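PDB 4P0O: serine protease inhibitor 4, isoform B from Drosophila melanogaster, which belongs to the serpin family and probably inhibits serine and cysteine endopeptidases. Local coordinates for residues A[6-11]-A[367-372]. Numbering follows the deposited sequence.
Sequences AHQEFA and QKDLPL
H7, in the first turn of helix 6-28, donates a hydrogen bond from NE2 to OD1 of D369 (2.8 Å, N-H...O angle 158°). The acceptor offers its syn lone pair and lies close to the imidazole plane, from which the carboxylate plane is turned by only 24°, so the two flat groups meet almost edge to edge. With CG anti to the backbone N (chi1 167°), the imidazole reaches out from the helix toward the turn at 367-369.

The other carboxylate oxygen is tied to the helix backbone through water: one molecule donates both to OD2 of D369 and, at 2.9 Å, to the carbonyl O of Q8. Each oxygen of D369 therefore has a hydrogen-bonded partner on the helix side, which would hold the carboxylate's rotation. OE1 of the Q367 amide stands over one imidazole face, offset toward the rim at NE2 of H7 (3.2 Å), badly placed for the in-plane N-H, and no hydrogen bond forms. The ring of H366 also meets this imidazole, their planes steeply inclined.

In the apolar packing adjoining the polar pair, the small side chain of A11 lets the CA atoms of A11 and L370 come within 4.6 Å; its CB packs 3.9 Å from CB of L370 and against the carbonyl O and carboxylate carbon of D369. One methyl of L370, CD1, is shared between CE1 of H7 (3.8 Å) and CD1 of F10 (3.9 Å). F10 packs edge-to-face with F78 of helix 71-86, while L370 also reaches Y85.

D369 and L370 form a classic beta bulge opposite H366, just past the turn between strands 360-366 (4B) and 370-377 (5B). The contact thus packs helix A against this hairpin of sheet B in the serpin fold.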
ATOM      1  N   ALA A   6      -8.546 -17.943   7.315  1.00 85.81           N
ATOM      2  CA  ALA A   6      -8.735 -17.024   6.200  1.00 64.45           C
ATOM      3  C   ALA A   6      -7.839 -15.796   6.327  1.00 44.27           C
ATOM      4  O   ALA A   6      -7.247 -15.374   5.340  1.00 36.55           O
ATOM      5  CB  ALA A   6     -10.185 -16.601   6.099  1.00 60.82           C
ATOM      6  N   HIS A   7      -7.763 -15.219   7.526  1.00 32.67           N
ATOM      7  CA  HIS A   7      -6.937 -14.037   7.737  1.00 34.26           C
ATOM      8  C   HIS A   7      -5.498 -14.368   7.420  1.00 27.83           C
ATOM      9  O   HIS A   7      -4.850 -13.624   6.709  1.00 24.08           O
ATOM     10  CB  HIS A   7      -7.010 -13.504   9.171  1.00 34.78           C
ATOM     11  CG  HIS A   7      -5.944 -12.494   9.479  1.00 34.66           C
ATOM     12  ND1 HIS A   7      -6.170 -11.134   9.432  1.00 32.01           N
ATOM     13  CD2 HIS A   7      -4.636 -12.645   9.808  1.00 38.16           C
ATOM     14  CE1 HIS A   7      -5.053 -10.492   9.736  1.00 35.26           C
ATOM     15  NE2 HIS A   7      -4.104 -11.387   9.957  1.00 35.05           N
ATOM     16  N   GLN A   8      -5.003 -15.479   7.958  1.00 27.32           N
ATOM     17  CA  GLN A   8      -3.597 -15.814   7.782  1.00 32.86           C
ATOM     18  C   GLN A   8      -3.260 -16.080   6.320  1.00 31.16           C
ATOM     19  O   GLN A   8      -2.202 -15.660   5.853  1.00 26.20           O
ATOM     20  CB  GLN A   8      -3.199 -17.019   8.642  1.00 36.27           C
ATOM     21  CG  GLN A   8      -3.294 -16.736  10.138  1.00 59.71           C
ATOM     22  CD  GLN A   8      -4.684 -16.948  10.700  1.00 84.10           C
ATOM     23  OE1 GLN A   8      -5.616 -17.315   9.979  1.00 92.75           O
ATOM     24  NE2 GLN A   8      -4.830 -16.724  12.001  1.00 86.05           N
ATOM     25  N   GLU A   9      -4.136 -16.742   5.603  1.00 26.52           N
ATOM     26  CA  GLU A   9      -3.882 -16.980   4.214  1.00 27.46           C
ATOM     27  C   GLU A   9      -3.929 -15.682   3.406  1.00 23.81           C
ATOM     28  O   GLU A   9      -3.108 -15.451   2.603  1.00 23.34           O
ATOM     29  CB  GLU A   9      -4.861 -17.975   3.633  1.00 38.97           C
ATOM     30  CG  GLU A   9      -4.425 -18.530   2.303  1.00 55.98           C
ATOM     31  CD  GLU A   9      -5.553 -19.181   1.515  1.00 76.52           C
ATOM     32  OE1 GLU A   9      -6.723 -18.765   1.628  1.00 81.95           O
ATOM     33  OE2 GLU A   9      -5.270 -20.118   0.771  1.00 82.54           O
ATOM     34  N   PHE A  10      -4.926 -14.866   3.659  1.00 22.23           N
ATOM     35  CA  PHE A  10      -5.042 -13.583   2.981  1.00 20.39           C
ATOM     36  C   PHE A  10      -3.764 -12.772   3.216  1.00 21.27           C
ATOM     37  O   PHE A  10      -3.203 -12.177   2.284  1.00 19.96           O
ATOM     38  CB  PHE A  10      -6.273 -12.798   3.473  1.00 20.50           C
ATOM     39  CG  PHE A  10      -6.487 -11.495   2.762  1.00 20.26           C
ATOM     40  CD1 PHE A  10      -5.806 -10.353   3.160  1.00 19.85           C
ATOM     41  CD2 PHE A  10      -7.360 -11.406   1.680  1.00 22.81           C
ATOM     42  CE1 PHE A  10      -5.977  -9.152   2.499  1.00 23.33           C
ATOM     43  CE2 PHE A  10      -7.532 -10.196   1.010  1.00 22.58           C
ATOM     44  CZ  PHE A  10      -6.834  -9.074   1.424  1.00 21.53           C
ATOM     45  N   ALA A  11      -3.318 -12.752   4.470  1.00 20.06           N
ATOM     46  CA  ALA A  11      -2.145 -11.971   4.870  1.00 21.12           C
ATOM     47  C   ALA A  11      -0.869 -12.467   4.176  1.00 20.84           C
ATOM     48  O   ALA A  11      -0.052 -11.668   3.706  1.00 19.62           O
ATOM     49  CB  ALA A  11      -1.979 -12.020   6.381  1.00 19.99           C
ATOM     50  N   GLN A 367      -1.880  -7.243  13.048  1.00 24.08           N
ATOM     51  CA  GLN A 367      -1.742  -8.593  13.628  1.00 28.48           C
ATOM     52  C   GLN A 367      -0.406  -9.215  13.244  1.00 28.43           C
ATOM     53  O   GLN A 367      -0.305 -10.415  13.049  1.00 31.05           O
ATOM     54  CB  GLN A 367      -2.884  -9.510  13.174  1.00 32.09           C
ATOM     55  CG  GLN A 367      -4.181  -9.327  13.903  1.00 42.48           C
ATOM     56  CD  GLN A 367      -5.220 -10.367  13.498  1.00 45.34           C
ATOM     57  OE1 GLN A 367      -4.884 -11.486  13.108  1.00 46.87           O
ATOM     58  NE2 GLN A 367      -6.486  -9.995  13.587  1.00 52.32           N
ATOM     59  N   LYS A 368       0.602  -8.365  13.128  1.00 23.52           N
ATOM     60  CA  LYS A 368       1.975  -8.763  12.834  1.00 32.17           C
ATOM     61  C   LYS A 368       2.214  -9.392  11.454  1.00 33.10           C
ATOM     62  O   LYS A 368       3.361  -9.687  11.133  1.00 43.09           O
ATOM     63  CB  LYS A 368       2.468  -9.755  13.889  1.00 42.23           C
ATOM     64  CG  LYS A 368       2.528  -9.198  15.304  1.00 48.43           C
ATOM     65  CD  LYS A 368       2.943 -10.270  16.306  1.00 67.50           C
ATOM     66  CE  LYS A 368       4.021 -11.171  15.727  1.00 72.76           C
ATOM     67  NZ  LYS A 368       4.724 -11.991  16.726  1.00 75.26           N
ATOM     68  N   ASP A 369       1.174  -9.620  10.648  1.00 28.03           N
ATOM     69  CA  ASP A 369       1.368 -10.400   9.403  1.00 26.64           C
ATOM     70  C   ASP A 369       0.719  -9.807   8.144  1.00 26.22           C
ATOM     71  O   ASP A 369       1.013 -10.267   7.032  1.00 21.78           O
ATOM     72  CB  ASP A 369       0.874 -11.868   9.597  1.00 24.43           C
ATOM     73  CG  ASP A 369      -0.627 -11.993   9.849  1.00 36.40           C
ATOM     74  OD1 ASP A 369      -1.344 -10.981   9.945  1.00 32.19           O
ATOM     75  OD2 ASP A 369      -1.108 -13.150   9.970  1.00 47.41           O
ATOM     76  N   LEU A 370      -0.138  -8.805   8.304  1.00 20.10           N
ATOM     77  CA  LEU A 370      -0.881  -8.242   7.184  1.00 17.46           C
ATOM     78  C   LEU A 370      -0.392  -6.811   6.921  1.00 21.65           C
ATOM     79  O   LEU A 370      -0.623  -5.910   7.724  1.00 19.94           O
ATOM     80  CB  LEU A 370      -2.378  -8.273   7.467  1.00 18.71           C
ATOM     81  CG  LEU A 370      -3.272  -8.082   6.241  1.00 20.47           C
ATOM     82  CD1 LEU A 370      -4.644  -8.676   6.475  1.00 20.27           C
ATOM     83  CD2 LEU A 370      -3.409  -6.606   5.847  1.00 18.87           C
ATOM     84  N   PRO A 371       0.298  -6.596   5.791  1.00 18.34           N
ATOM     85  CA  PRO A 371       0.879  -5.274   5.540  1.00 17.43           C
ATOM     86  C   PRO A 371      -0.091  -4.274   4.896  1.00 20.43           C
ATOM     87  O   PRO A 371      -0.614  -4.497   3.800  1.00 20.94           O
ATOM     88  CB  PRO A 371       2.048  -5.585   4.595  1.00 22.08           C
ATOM     89  CG  PRO A 371       1.616  -6.797   3.854  1.00 19.25           C
ATOM     90  CD  PRO A 371       0.743  -7.593   4.793  1.00 19.42           C
ATOM     91  N   LEU A 372      -0.332  -3.177   5.600  1.00 15.17           N
ATOM     92  CA  LEU A 372      -1.162  -2.085   5.113  1.00 15.57           C
ATOM     93  C   LEU A 372      -0.341  -1.028   4.359  1.00 19.10           C
ATOM     94  O   LEU A 372      -0.801  -0.479   3.362  1.00 19.79           O
ATOM     95  CB  LEU A 372      -1.900  -1.432   6.280  1.00 19.28           C
ATOM     96  CG  LEU A 372      -2.840  -2.387   7.032  1.00 20.58           C
ATOM     97  CD1 LEU A 372      -3.386  -1.716   8.267  1.00 20.71           C
ATOM     98  CD2 LEU A 372      -3.973  -2.851   6.122  1.00 19.79           C
TER
HETATM   99  O   HOH W   1       0.021 -14.843   7.562  1.00 26.04           O